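Local coordinates for probable chitinase A (Chromobacterium violaceum, PDB 4TX8), which probably hydrolyses internal beta-1,4 linkages of chitin as a family 18 glycoside hydrolase that also carries a carbohydrate-binding module, at residues Ser127-Ser130 with Ala131-Val135; Asn201-Tyr204 with Gly205-Gln209. All coordinates share one frame; numbering follows the deposited sequence.

Interaction 1 (Ser127-Ser130 with Ala131-Val135); sequences SQVS and ADWDV
Ser130 and Trp133 close a type I beta turn, Ser130-Ala131-Asp132-Trp133, in the loop that carries the chain from strand 108-114 of the TIM barrel to strand 135-143. The turn is held by the bond from Trp133 N to Ser130 O (3.2 Å, 170°). Asp132 N also donates to Ser130 OG (3.2 Å, 150°), an ST turn set within the beta turn, so the serine accepts through both its backbone carbonyl and its hydroxyl. A water then spans the same two residues, lying 2.8 Å from Ser130 OG and donating to Asp132 OD2 at 2.6 Å. The other carboxylate oxygen of Asp132 is taken by a salt bridge to Arg418, which ties the turn to the end of the modelled chain.

The indole of Trp133 adjoins this polar corner. With CG anti to its own carbonyl carbon (chi1 -58°), the ring folds back along the preceding residues and meets Val129 CG1 obliquely, the methyl lying 3.6 Å from Trp133 CD1. Ile399 packs on both Val129 and Trp133, while Leu109 of strand 108-114 touches the tryptophan. At the pyrrole edge, near the ring plane, Ser130 O approaches Trp133 CD1 to 3.3 Å.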
ATOM      1  N   SER A 127       9.815   8.445  12.478  1.00 25.94           N
ATOM      2  CA  SER A 127      11.003   7.805  13.030  1.00 29.99           C
ATOM      3  C   SER A 127      10.701   6.469  13.713  1.00 33.09           C
ATOM      4  O   SER A 127      11.580   5.619  13.836  1.00 34.97           O
ATOM      5  CB  SER A 127      11.686   8.744  14.027  1.00 33.00           C
ATOM      6  OG  SER A 127      10.795   9.100  15.074  1.00 35.59           O
ATOM      7  N   GLN A 128       9.458   6.287  14.150  1.00 31.41           N
ATOM      8  CA  GLN A 128       9.084   5.114  14.936  1.00 31.41           C
ATOM      9  C   GLN A 128       8.562   3.953  14.087  1.00 29.89           C
ATOM     10  O   GLN A 128       8.229   2.898  14.622  1.00 30.27           O
ATOM     11  CB  GLN A 128       8.036   5.501  15.987  1.00 27.35           C
ATOM     12  CG  GLN A 128       8.562   6.452  17.053  1.00 27.69           C
ATOM     13  CD  GLN A 128       7.472   6.962  17.975  1.00 33.60           C
ATOM     14  OE1 GLN A 128       6.360   6.431  17.994  1.00 36.59           O
ATOM     15  NE2 GLN A 128       7.782   8.002  18.741  1.00 34.85           N
ATOM     16  N   VAL A 129       8.484   4.149  12.774  1.00 26.19           N
ATOM     17  CA  VAL A 129       8.073   3.080  11.869  1.00 25.77           C
ATOM     18  C   VAL A 129       9.074   1.927  11.951  1.00 29.16           C
ATOM     19  O   VAL A 129      10.279   2.132  11.801  1.00 30.26           O
ATOM     20  CB  VAL A 129       7.959   3.582  10.415  1.00 26.73           C
ATOM     21  CG1 VAL A 129       7.768   2.417   9.458  1.00 21.49           C
ATOM     22  CG2 VAL A 129       6.817   4.586  10.287  1.00 25.29           C
ATOM     23  N   SER A 130       8.572   0.719  12.198  1.00 28.06           N
ATOM     24  CA  SER A 130       9.433  -0.419  12.508  1.00 28.78           C
ATOM     25  C   SER A 130      10.316  -0.823  11.333  1.00 28.12           C
ATOM     26  O   SER A 130       9.980  -0.579  10.175  1.00 26.22           O
ATOM     27  CB  SER A 130       8.595  -1.617  12.960  1.00 30.15           C
ATOM     28  OG  SER A 130       8.363  -2.514  11.891  1.00 32.26           O
ATOM     29  N   ALA A 131      11.438  -1.462  11.646  1.00 28.31           N
ATOM     30  CA  ALA A 131      12.422  -1.847  10.640  1.00 29.62           C
ATOM     31  C   ALA A 131      11.897  -2.887   9.649  1.00 29.12           C
ATOM     32  O   ALA A 131      12.523  -3.128   8.621  1.00 28.21           O
ATOM     33  CB  ALA A 131      13.682  -2.365  11.321  1.00 30.75           C
ATOM     34  N   ASP A 132      10.755  -3.500   9.955  1.00 26.83           N
ATOM     35  CA  ASP A 132      10.180  -4.517   9.072  1.00 27.54           C
ATOM     36  C   ASP A 132       9.621  -3.924   7.778  1.00 28.02           C
ATOM     37  O   ASP A 132       9.380  -4.647   6.813  1.00 28.46           O
ATOM     38  CB  ASP A 132       9.078  -5.298   9.794  1.00 24.45           C
ATOM     39  CG  ASP A 132       9.626  -6.335  10.753  1.00 30.41           C
ATOM     40  OD1 ASP A 132      10.721  -6.877  10.485  1.00 28.11           O
ATOM     41  OD2 ASP A 132       8.957  -6.613  11.772  1.00 30.77           O
ATOM     42  N   TRP A 133       9.405  -2.613   7.761  1.00 24.61           N
ATOM     43  CA  TRP A 133       8.880  -1.945   6.574  1.00 23.20           C
ATOM     44  C   TRP A 133      10.009  -1.498   5.646  1.00 25.91           C
ATOM     45  O   TRP A 133      10.973  -0.884   6.091  1.00 28.41           O
ATOM     46  CB  TRP A 133       8.015  -0.749   6.977  1.00 21.36           C
ATOM     47  CG  TRP A 133       6.871  -1.132   7.865  1.00 23.74           C
ATOM     48  CD1 TRP A 133       6.818  -1.035   9.227  1.00 21.44           C
ATOM     49  CD2 TRP A 133       5.617  -1.690   7.454  1.00 23.48           C
ATOM     50  NE1 TRP A 133       5.604  -1.491   9.688  1.00 23.10           N
ATOM     51  CE2 TRP A 133       4.849  -1.900   8.619  1.00 22.86           C
ATOM     52  CE3 TRP A 133       5.066  -2.030   6.213  1.00 25.52           C
ATOM     53  CZ2 TRP A 133       3.562  -2.438   8.580  1.00 20.49           C
ATOM     54  CZ3 TRP A 133       3.786  -2.563   6.176  1.00 19.96           C
ATOM     55  CH2 TRP A 133       3.049  -2.759   7.352  1.00 20.36           C
ATOM     56  N   ASP A 134       9.881  -1.809   4.358  1.00 22.91           N
ATOM     57  CA  ASP A 134      10.914  -1.470   3.380  1.00 25.81           C
ATOM     58  C   ASP A 134      10.548  -0.233   2.574  1.00 27.45           C
ATOM     59  O   ASP A 134      11.421   0.520   2.145  1.00 26.74           O
ATOM     60  CB  ASP A 134      11.161  -2.645   2.436  1.00 22.15           C
ATOM     61  CG  ASP A 134      11.655  -3.873   3.164  1.00 30.74           C
ATOM     62  OD1 ASP A 134      12.706  -3.778   3.832  1.00 29.79           O
ATOM     63  OD2 ASP A 134      10.985  -4.927   3.082  1.00 27.33           O
ATOM     64  N   VAL A 135       9.254  -0.039   2.349  1.00 25.50           N
ATOM     65  CA  VAL A 135       8.774   1.170   1.692  1.00 24.03           C
ATOM     66  C   VAL A 135       7.672   1.785   2.539  1.00 24.94           C
ATOM     67  O   VAL A 135       6.660   1.144   2.827  1.00 24.41           O
ATOM     68  CB  VAL A 135       8.250   0.901   0.266  1.00 23.82           C
ATOM     69  CG1 VAL A 135       7.809   2.202  -0.384  1.00 19.03           C
ATOM     70  CG2 VAL A 135       9.324   0.221  -0.581  1.00 20.15           C
TER
HETATM   71  O   HOH W   1       7.106  -4.935  12.607  1.00 23.77           O

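Interaction 2 (Asn201-Tyr204 with Gly205-Gln209); sequences NSLY and GILTQ
Thr208 sets its methyl over one face of the Tyr204 ring, a CH-pi contact between residues four apart on the alpha-helix 193-210. Thr208 CG2 lies 3.8 Å from the Tyr204 ring centroid and 15° off the normal, displaced toward the rim and nearest to CE1 and CZ of that ring. The phenol is brought alongside the next turn because Tyr204 CG is anti to the backbone N (chi1 176°).

Backbone bonds of the i to i+4 kind run through the whole segment, the straightest from Leu207 N to Leu203 O (2.9 Å, 174°). Tyr204 O accepts Thr208 N at 3.0 Å, and Thr208 OG1 also comes within 2.8 Å of Tyr204 O, though its proton has another acceptor within reach.

Apolar contacts on the buried side are looser: Leu203 CD2 stands 4.3 Å from Ile206 CD1 and 4.5 Å from Leu207 CD1.

The helix is the crossover of the beta-alpha-beta unit linking strands 176-182 and 214-218. Leu203 and Ile206 rest on Leu181 and Leu179 of the first strand and on Val149 of the short strand 149-150. Leu203, Tyr204 and Leu207 touch helix 230-246, at Leu242 and Ile246, and Lys245 of that helix makes a cation-pi contact with Tyr204.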
ATOM      1  N   ASN A 201       4.473  20.775 -11.512  1.00 39.84           N
ATOM      2  CA  ASN A 201       5.206  21.788 -10.762  1.00 39.68           C
ATOM      3  C   ASN A 201       4.998  21.692  -9.250  1.00 35.32           C
ATOM      4  O   ASN A 201       5.963  21.742  -8.491  1.00 35.82           O
ATOM      5  CB  ASN A 201       4.825  23.189 -11.247  1.00 34.32           C
ATOM      6  CG  ASN A 201       5.288  23.461 -12.668  1.00 44.90           C
ATOM      7  OD1 ASN A 201       6.204  22.811 -13.171  1.00 43.51           O
ATOM      8  ND2 ASN A 201       4.657  24.432 -13.319  1.00 42.41           N
ATOM      9  N   SER A 202       3.750  21.552  -8.810  1.00 31.08           N
ATOM     10  CA  SER A 202       3.478  21.539  -7.375  1.00 30.50           C
ATOM     11  C   SER A 202       4.064  20.293  -6.704  1.00 32.34           C
ATOM     12  O   SER A 202       4.617  20.383  -5.608  1.00 31.22           O
ATOM     13  CB  SER A 202       1.972  21.642  -7.097  1.00 32.00           C
ATOM     14  OG  SER A 202       1.267  20.509  -7.571  1.00 32.19           O
ATOM     15  N   LEU A 203       3.961  19.140  -7.363  1.00 31.34           N
ATOM     16  CA  LEU A 203       4.527  17.906  -6.815  1.00 31.29           C
ATOM     17  C   LEU A 203       6.051  17.954  -6.789  1.00 34.18           C
ATOM     18  O   LEU A 203       6.682  17.432  -5.868  1.00 30.31           O
ATOM     19  CB  LEU A 203       4.063  16.689  -7.613  1.00 30.80           C
ATOM     20  CG  LEU A 203       2.804  15.994  -7.094  1.00 32.25           C
ATOM     21  CD1 LEU A 203       2.408  14.873  -8.030  1.00 34.58           C
ATOM     22  CD2 LEU A 203       3.028  15.462  -5.682  1.00 26.05           C
ATOM     23  N   TYR A 204       6.636  18.578  -7.807  1.00 29.67           N
ATOM     24  CA  TYR A 204       8.075  18.780  -7.846  1.00 30.21           C
ATOM     25  C   TYR A 204       8.514  19.586  -6.631  1.00 32.43           C
ATOM     26  O   TYR A 204       9.517  19.270  -5.997  1.00 34.04           O
ATOM     27  CB  TYR A 204       8.492  19.484  -9.137  1.00 34.05           C
ATOM     28  CG  TYR A 204       9.967  19.805  -9.213  1.00 37.27           C
ATOM     29  CD1 TYR A 204      10.893  18.831  -9.561  1.00 37.68           C
ATOM     30  CD2 TYR A 204      10.432  21.082  -8.937  1.00 41.44           C
ATOM     31  CE1 TYR A 204      12.244  19.121  -9.631  1.00 40.14           C
ATOM     32  CE2 TYR A 204      11.776  21.383  -9.003  1.00 44.80           C
ATOM     33  CZ  TYR A 204      12.678  20.400  -9.352  1.00 46.58           C
ATOM     34  OH  TYR A 204      14.018  20.699  -9.420  1.00 49.22           O
ATOM     35  N   GLY A 205       7.746  20.621  -6.303  1.00 32.87           N
ATOM     36  CA  GLY A 205       8.027  21.440  -5.137  1.00 33.71           C
ATOM     37  C   GLY A 205       7.964  20.654  -3.839  1.00 35.05           C
ATOM     38  O   GLY A 205       8.803  20.826  -2.957  1.00 38.14           O
ATOM     39  N   ILE A 206       6.968  19.781  -3.724  1.00 32.64           N
ATOM     40  CA  ILE A 206       6.786  18.988  -2.514  1.00 30.90           C
ATOM     41  C   ILE A 206       7.912  17.970  -2.349  1.00 31.18           C
ATOM     42  O   ILE A 206       8.530  17.884  -1.285  1.00 32.43           O
ATOM     43  CB  ILE A 206       5.428  18.255  -2.517  1.00 31.74           C
ATOM     44  CG1 ILE A 206       4.279  19.266  -2.523  1.00 30.28           C
ATOM     45  CG2 ILE A 206       5.322  17.325  -1.317  1.00 27.30           C
ATOM     46  CD1 ILE A 206       2.911  18.648  -2.733  1.00 27.66           C
ATOM     47  N   LEU A 207       8.177  17.209  -3.406  1.00 33.04           N
ATOM     48  CA  LEU A 207       9.207  16.174  -3.373  1.00 34.46           C
ATOM     49  C   LEU A 207      10.583  16.751  -3.049  1.00 37.47           C
ATOM     50  O   LEU A 207      11.310  16.208  -2.218  1.00 39.09           O
ATOM     51  CB  LEU A 207       9.254  15.425  -4.710  1.00 33.69           C
ATOM     52  CG  LEU A 207       8.460  14.122  -4.844  1.00 35.26           C
ATOM     53  CD1 LEU A 207       7.073  14.233  -4.231  1.00 31.55           C
ATOM     54  CD2 LEU A 207       8.362  13.718  -6.308  1.00 35.86           C
ATOM     55  N   THR A 208      10.934  17.858  -3.696  1.00 36.74           N
ATOM     56  CA  THR A 208      12.244  18.468  -3.493  1.00 41.53           C
ATOM     57  C   THR A 208      12.370  19.077  -2.097  1.00 42.31           C
ATOM     58  O   THR A 208      13.451  19.075  -1.510  1.00 43.51           O
ATOM     59  CB  THR A 208      12.540  19.553  -4.552  1.00 41.88           C
ATOM     60  OG1 THR A 208      11.497  20.535  -4.543  1.00 50.81           O
ATOM     61  CG2 THR A 208      12.630  18.934  -5.936  1.00 38.82           C
ATOM     62  N   GLN A 209      11.261  19.585  -1.562  1.00 38.55           N
ATOM     63  CA  GLN A 209      11.268  20.185  -0.232  1.00 38.29           C
ATOM     64  C   GLN A 209      11.431  19.142   0.871  1.00 38.78           C
ATOM     65  O   GLN A 209      12.246  19.306   1.776  1.00 39.10           O
ATOM     66  CB  GLN A 209       9.985  20.982   0.011  1.00 41.11           C
ATOM     67  CG  GLN A 209       9.933  21.655   1.380  1.00 51.08           C
ATOM     68  CD  GLN A 209       8.576  22.260   1.692  1.00 57.72           C
ATOM     69  OE1 GLN A 209       7.676  22.267   0.851  1.00 59.87           O
ATOM     70  NE2 GLN A 209       8.420  22.768   2.910  1.00 58.81           N
TER

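Overall arrangement
Both interactions are local and partly buried, and both belong to the GH18 barrel, but in different parts of it. Interaction 1 lies closer to the centre of the chain, about 14 Å from it, in the loop leading into strand 135-143; interaction 2, about 22 Å out, lies on one of the surrounding helices. Their centres are about 24 Å apart, yet strand 176-182, which pairs with 135-143, packs against the helix of interaction 2. The loop adds a side-chain hydroxyl, a water and an outside salt bridge, from Asp132 to Arg418, to its turn bond. Regular backbone bonding shapes the helix, whose side chains divide between a buried apolar flank and an aromatic contact nearer the surface.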